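Local coordinates for flagellin B1 (Methanocaldococcus jannaschii DSM 2661, PDB 5YA6), which is probably a filament-building subunit of the archaellum, the rotating appendage with which archaea swim, at residues H21-K24 and I29-L32; D77-N80 and D86-L89. All coordinates share one frame; numbering follows the deposited sequence.

How the contacts relate
Contact 1 pairs the ends of two hairpin strands, and contact 2 ties together two turns of the loop between strands 59-69 and 94-99, later in the chain. Their centres are about 12 Å apart, and they touch directly. K31 of contact 1 makes the polar part of the join: its NZ lies 3.1 Å from F79 O, a probable hydrogen bond, and 3.4 Å from W87 CD2, in a cation-pi contact with the indole. Beside it, F79 CZ packs 3.7 Å from H21 N and W87 CH2 3.9 Å from L32 O, so the loop sits against the hairpin. The calcium ion is held by other residues, D102, D104, S106, N113 and D116, none in either contact.

Contact 1 of 2, residues H21-K24 and I29-L32; sequences HYDK and IDKL
I29 meets H21 and Y22 through its backbone first: its CA lies 3.1 Å from H21 O in a CA-H...O contact, while I29 CG2 packs 3.5 Å from the same oxygen. I29 and Y22 form an antiparallel non-hydrogen-bonded pair, and both side chains lie on one face of the sheet, where Y160 touches each. Next, D30 N donates to H21 O, the N-to-O distance being 3.0 Å. D30 CG stands between its own backbone N and carbonyl carbon (chi1 65°), which brings the carboxylate alongside H21. There D30 OD1 accepts a hydrogen bond from H21 ND1 at 2.7 Å, using its syn lone pair, in the imidazole plane and almost straight (172°); the carboxylate is twisted 72° from the ring. This His-carboxylate bond staples the turn end of the β-hairpin made by strands 13-23 and 28-38, in the β-rich head of the archaellin. Replacing D30 with a valine would probably leave H21 ND1 without its acceptor and the imidazole freer to turn. D30 OD2 and D23 OD2, 4.4 Å apart, are like charges bridged by a water that donates to both, so their repulsion is probably eased; D23 OD1 is bonded to T25. K31 O, finally, accepts from H21 N at 2.9 Å, and K31 CB rests 4.0 Å from H21 CB before the extended chain leads NZ off to F79 O.

Contact 2 of 2, residues D77-N80 and D86-L89; sequences DIFN and DWSL
W87 reaches across to I78, F79 and N80 with its indole, and its CB already points toward them. Beyond CB and CG, CD1 is the first atom to come near, loosely: W87 CD1 lies 4.0 Å from I78 O and 4.1 Å from N80 O. W87 NE1 donates to I78 O at 2.8 Å, with a fairly straight N-H...O angle of 160°. I78 O sits in the indole plane, whereas NE1 approaches tilted 20° from the plane of that carbonyl. The bond gives the indole N-H its acceptor and, with the F79 contact, probably limits turning of the ring. The acceptor side is shaped by an Asx turn: D77 OD1 takes the backbone N of F79 at 3.1 Å, from above the carboxylate plane, while a 3-10 segment that begins before D86 carries the tryptophan. Further along the ring, W87 CE2 lies 3.6 Å from I78 O, and at the far end W87 CZ2 meets F79 CD1, also at 3.6 Å, the two rings crossing obliquely. F79 CG lies beside its backbone N (chi1 -68°), which brings CD1 to that spot although CB leads away. I78 CD1 covers one face of the phenyl ring, over its centre. F79 O lies over one face of the indole.

Contact 1 of 2, residues H21-K24 and I29-L32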
ATOM      1  N   HIS B  21     -10.230 -15.825  -2.073  1.00 14.11           N
ATOM      2  CA  HIS B  21     -10.644 -17.118  -2.546  1.00 13.93           C
ATOM      3  C   HIS B  21      -9.464 -17.828  -3.153  1.00 13.57           C
ATOM      4  O   HIS B  21      -8.827 -17.259  -4.058  1.00 12.26           O
ATOM      5  CB  HIS B  21     -11.694 -16.960  -3.669  1.00 15.22           C
ATOM      6  CG  HIS B  21     -12.194 -18.264  -4.190  1.00 14.64           C
ATOM      7  ND1 HIS B  21     -11.631 -18.886  -5.270  1.00 16.34           N
ATOM      8  CD2 HIS B  21     -13.075 -19.152  -3.660  1.00 17.93           C
ATOM      9  CE1 HIS B  21     -12.201 -20.065  -5.444  1.00 18.97           C
ATOM     10  NE2 HIS B  21     -13.106 -20.230  -4.505  1.00 17.73           N
ATOM     11  N   TYR B  22      -9.137 -19.029  -2.671  1.00 12.24           N
ATOM     12  CA  TYR B  22      -8.109 -19.839  -3.247  1.00 12.90           C
ATOM     13  C   TYR B  22      -8.692 -20.858  -4.245  1.00 14.57           C
ATOM     14  O   TYR B  22      -9.617 -21.617  -3.890  1.00 15.25           O
ATOM     15  CB  TYR B  22      -7.394 -20.624  -2.105  1.00 12.94           C
ATOM     16  CG  TYR B  22      -6.485 -21.742  -2.540  1.00 12.71           C
ATOM     17  CD1 TYR B  22      -5.451 -21.515  -3.406  1.00 13.49           C
ATOM     18  CD2 TYR B  22      -6.587 -23.025  -1.975  1.00 13.32           C
ATOM     19  CE1 TYR B  22      -4.599 -22.515  -3.807  1.00 13.42           C
ATOM     20  CE2 TYR B  22      -5.735 -24.037  -2.367  1.00 14.14           C
ATOM     21  CZ  TYR B  22      -4.709 -23.782  -3.232  1.00 14.95           C
ATOM     22  OH  TYR B  22      -3.847 -24.778  -3.611  1.00 17.49           O
ATOM     23  N   ASP B  23      -8.205 -20.825  -5.479  1.00 14.14           N
ATOM     24  CA  ASP B  23      -8.556 -21.799  -6.507  1.00 15.39           C
ATOM     25  C   ASP B  23      -7.349 -22.644  -6.766  1.00 14.90           C
ATOM     26  O   ASP B  23      -6.368 -22.204  -7.316  1.00 15.14           O
ATOM     27  CB  ASP B  23      -9.018 -21.045  -7.716  1.00 15.18           C
ATOM     28  CG  ASP B  23      -9.538 -21.962  -8.822  1.00 16.81           C
ATOM     29  OD1 ASP B  23      -9.010 -23.071  -8.970  1.00 17.12           O
ATOM     30  OD2 ASP B  23     -10.422 -21.487  -9.569  1.00 20.40           O
ATOM     31  N   LYS B  24      -7.422 -23.872  -6.261  1.00 17.16           N
ATOM     32  CA  LYS B  24      -6.300 -24.790  -6.360  1.00 17.99           C
ATOM     33  C   LYS B  24      -5.852 -25.071  -7.792  1.00 16.97           C
ATOM     34  O   LYS B  24      -4.671 -25.207  -8.048  1.00 17.73           O
ATOM     35  CB  LYS B  24      -6.603 -26.067  -5.581  1.00 22.56           C
ATOM     36  CG  LYS B  24      -7.697 -26.954  -6.110  1.00 25.85           C
ATOM     37  CD  LYS B  24      -8.095 -27.984  -5.046  1.00 30.39           C
ATOM     38  CE  LYS B  24      -6.899 -28.674  -4.409  1.00 34.64           C
ATOM     39  NZ  LYS B  24      -7.287 -29.900  -3.635  1.00 39.13           N
ATOM     40  N   ILE B  29      -4.658 -17.284  -4.972  1.00 11.90           N
ATOM     41  CA  ILE B  29      -5.842 -16.508  -4.722  1.00 12.46           C
ATOM     42  C   ILE B  29      -6.320 -15.780  -5.988  1.00 12.61           C
ATOM     43  O   ILE B  29      -5.573 -14.954  -6.537  1.00 11.71           O
ATOM     44  CB  ILE B  29      -5.636 -15.565  -3.512  1.00 13.84           C
ATOM     45  CG1 ILE B  29      -5.520 -16.460  -2.260  1.00 15.55           C
ATOM     46  CG2 ILE B  29      -6.733 -14.501  -3.424  1.00 13.44           C
ATOM     47  CD1 ILE B  29      -5.192 -15.702  -1.034  1.00 17.27           C
ATOM     48  N   ASP B  30      -7.507 -16.128  -6.465  1.00 12.01           N
ATOM     49  CA  ASP B  30      -7.979 -15.546  -7.710  1.00 12.63           C
ATOM     50  C   ASP B  30      -8.942 -14.383  -7.489  1.00 12.73           C
ATOM     51  O   ASP B  30      -9.197 -13.640  -8.400  1.00 13.06           O
ATOM     52  CB  ASP B  30      -8.613 -16.622  -8.604  1.00 13.57           C
ATOM     53  CG  ASP B  30      -9.877 -17.206  -7.997  1.00 14.35           C
ATOM     54  OD1 ASP B  30      -9.792 -17.661  -6.869  1.00 15.86           O
ATOM     55  OD2 ASP B  30     -10.972 -17.194  -8.621  1.00 15.98           O
ATOM     56  N   LYS B  31      -9.523 -14.258  -6.293  1.00 12.67           N
ATOM     57  CA  LYS B  31     -10.503 -13.253  -6.005  1.00 11.79           C
ATOM     58  C   LYS B  31     -10.304 -12.710  -4.597  1.00 11.84           C
ATOM     59  O   LYS B  31      -9.850 -13.484  -3.662  1.00 12.45           O
ATOM     60  CB  LYS B  31     -11.933 -13.775  -6.128  1.00 13.48           C
ATOM     61  CG  LYS B  31     -12.413 -14.140  -7.522  1.00 15.52           C
ATOM     62  CD  LYS B  31     -13.833 -14.704  -7.415  1.00 18.43           C
ATOM     63  CE  LYS B  31     -14.478 -14.715  -8.743  1.00 23.77           C
ATOM     64  NZ  LYS B  31     -15.855 -15.314  -8.646  1.00 27.45           N
ATOM     65  N   LEU B  32     -10.593 -11.416  -4.438  1.00 11.61           N
ATOM     66  CA  LEU B  32     -10.470 -10.695  -3.134  1.00 11.37           C
ATOM     67  C   LEU B  32     -11.825 -10.114  -2.783  1.00 13.24           C
ATOM     68  O   LEU B  32     -12.557  -9.656  -3.656  1.00 13.48           O
ATOM     69  CB  LEU B  32      -9.439  -9.559  -3.154  1.00 12.20           C
ATOM     70  CG  LEU B  32      -8.012  -9.976  -3.471  1.00 13.40           C
ATOM     71  CD1 LEU B  32      -7.174  -8.772  -3.750  1.00 14.59           C
ATOM     72  CD2 LEU B  32      -7.435 -10.816  -2.337  1.00 12.64           C
TER
HETATM   73  O   HOH W   1     -12.611 -20.018  -8.617  1.00 28.96           O

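Contact 2 of 2, residues D77-N80 and D86-L89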
ATOM      1  N   ASP B  77     -21.290 -17.411   1.335  1.00 22.98           N
ATOM      2  CA  ASP B  77     -20.300 -17.528   0.212  1.00 24.95           C
ATOM      3  C   ASP B  77     -20.310 -16.365  -0.791  1.00 25.52           C
ATOM      4  O   ASP B  77     -21.036 -16.449  -1.805  1.00 28.26           O
ATOM      5  CB  ASP B  77     -20.531 -18.812  -0.551  1.00 27.99           C
ATOM      6  CG  ASP B  77     -19.417 -19.109  -1.574  1.00 30.99           C
ATOM      7  OD1 ASP B  77     -18.408 -18.344  -1.728  1.00 33.40           O
ATOM      8  OD2 ASP B  77     -19.550 -20.166  -2.214  1.00 32.75           O
ATOM      9  N   ILE B  78     -19.504 -15.320  -0.579  1.00 18.49           N
ATOM     10  CA  ILE B  78     -19.658 -14.199  -1.528  1.00 18.96           C
ATOM     11  C   ILE B  78     -18.699 -14.337  -2.727  1.00 15.81           C
ATOM     12  O   ILE B  78     -18.619 -13.415  -3.510  1.00 16.38           O
ATOM     13  CB  ILE B  78     -19.431 -12.831  -0.821  1.00 24.14           C
ATOM     14  CG1 ILE B  78     -18.176 -12.854   0.028  1.00 25.27           C
ATOM     15  CG2 ILE B  78     -20.642 -12.481   0.074  1.00 24.67           C
ATOM     16  CD1 ILE B  78     -16.876 -12.736  -0.763  1.00 27.08           C
ATOM     17  N   PHE B  79     -18.056 -15.478  -2.888  1.00 15.92           N
ATOM     18  CA  PHE B  79     -17.200 -15.756  -4.068  1.00 17.25           C
ATOM     19  C   PHE B  79     -17.908 -16.529  -5.184  1.00 17.72           C
ATOM     20  O   PHE B  79     -17.322 -16.745  -6.259  1.00 22.45           O
ATOM     21  CB  PHE B  79     -15.945 -16.484  -3.677  1.00 17.42           C
ATOM     22  CG  PHE B  79     -15.022 -15.627  -2.875  1.00 17.36           C
ATOM     23  CD1 PHE B  79     -14.516 -14.454  -3.420  1.00 16.22           C
ATOM     24  CD2 PHE B  79     -14.654 -15.989  -1.582  1.00 17.32           C
ATOM     25  CE1 PHE B  79     -13.699 -13.622  -2.642  1.00 16.30           C
ATOM     26  CE2 PHE B  79     -13.814 -15.180  -0.809  1.00 17.39           C
ATOM     27  CZ  PHE B  79     -13.329 -14.005  -1.360  1.00 17.29           C
ATOM     28  N   ASN B  80     -19.122 -16.947  -4.959  1.00 14.04           N
ATOM     29  CA  ASN B  80     -19.807 -17.821  -5.946  1.00 14.34           C
ATOM     30  C   ASN B  80     -20.492 -17.067  -7.058  1.00 13.16           C
ATOM     31  O   ASN B  80     -21.398 -16.243  -6.822  1.00 12.34           O
ATOM     32  CB  ASN B  80     -20.799 -18.643  -5.130  1.00 16.27           C
ATOM     33  CG  ASN B  80     -21.567 -19.662  -5.966  1.00 18.63           C
ATOM     34  OD1 ASN B  80     -22.075 -19.388  -7.052  1.00 17.95           O
ATOM     35  ND2 ASN B  80     -21.663 -20.864  -5.423  1.00 24.96           N
ATOM     36  N   ASP B  86     -23.030 -10.869 -10.755  1.00 16.56           N
ATOM     37  CA  ASP B  86     -22.310  -9.614 -11.025  1.00 16.58           C
ATOM     38  C   ASP B  86     -20.789  -9.750 -10.846  1.00 16.99           C
ATOM     39  O   ASP B  86     -20.056  -8.880 -11.264  1.00 15.06           O
ATOM     40  CB  ASP B  86     -22.835  -8.443 -10.162  1.00 18.02           C
ATOM     41  CG  ASP B  86     -24.186  -7.880 -10.646  1.00 20.17           C
ATOM     42  OD1 ASP B  86     -24.522  -8.083 -11.802  1.00 21.04           O
ATOM     43  OD2 ASP B  86     -24.895  -7.302  -9.822  1.00 25.50           O
ATOM     44  N   TRP B  87     -20.298 -10.871 -10.294  1.00 15.00           N
ATOM     45  CA  TRP B  87     -18.856 -11.198 -10.472  1.00 15.13           C
ATOM     46  C   TRP B  87     -18.362 -11.109 -11.903  1.00 16.36           C
ATOM     47  O   TRP B  87     -17.183 -10.909 -12.142  1.00 17.48           O
ATOM     48  CB  TRP B  87     -18.509 -12.609  -9.947  1.00 14.87           C
ATOM     49  CG  TRP B  87     -18.138 -12.633  -8.489  1.00 14.02           C
ATOM     50  CD1 TRP B  87     -18.857 -13.095  -7.481  1.00 14.33           C
ATOM     51  CD2 TRP B  87     -16.922 -12.128  -7.924  1.00 13.98           C
ATOM     52  NE1 TRP B  87     -18.207 -12.865  -6.275  1.00 14.16           N
ATOM     53  CE2 TRP B  87     -16.996 -12.305  -6.541  1.00 14.14           C
ATOM     54  CE3 TRP B  87     -15.786 -11.528  -8.474  1.00 13.99           C
ATOM     55  CZ2 TRP B  87     -15.923 -11.965  -5.677  1.00 14.27           C
ATOM     56  CZ3 TRP B  87     -14.755 -11.174  -7.628  1.00 14.75           C
ATOM     57  CH2 TRP B  87     -14.847 -11.359  -6.269  1.00 13.56           C
ATOM     58  N   SER B  88     -19.258 -11.336 -12.865  1.00 16.27           N
ATOM     59  CA  SER B  88     -18.888 -11.202 -14.258  1.00 17.14           C
ATOM     60  C   SER B  88     -18.334  -9.816 -14.646  1.00 18.52           C
ATOM     61  O   SER B  88     -17.530  -9.724 -15.585  1.00 19.46           O
ATOM     62  CB  SER B  88     -20.052 -11.536 -15.184  1.00 18.06           C
ATOM     63  OG  SER B  88     -20.981 -10.469 -15.316  1.00 20.23           O
ATOM     64  N   LEU B  89     -18.742  -8.794 -13.908  1.00 18.04           N
ATOM     65  CA  LEU B  89     -18.297  -7.408 -14.123  1.00 18.64           C
ATOM     66  C   LEU B  89     -17.008  -7.026 -13.362  1.00 21.14           C
ATOM     67  O   LEU B  89     -16.460  -5.926 -13.567  1.00 23.29           O
ATOM     68  CB  LEU B  89     -19.409  -6.437 -13.780  1.00 18.46           C
ATOM     69  CG  LEU B  89     -20.770  -6.620 -14.462  1.00 19.14           C
ATOM     70  CD1 LEU B  89     -21.874  -5.826 -13.812  1.00 20.92           C
ATOM     71  CD2 LEU B  89     -20.680  -6.399 -15.940  1.00 20.24           C
TER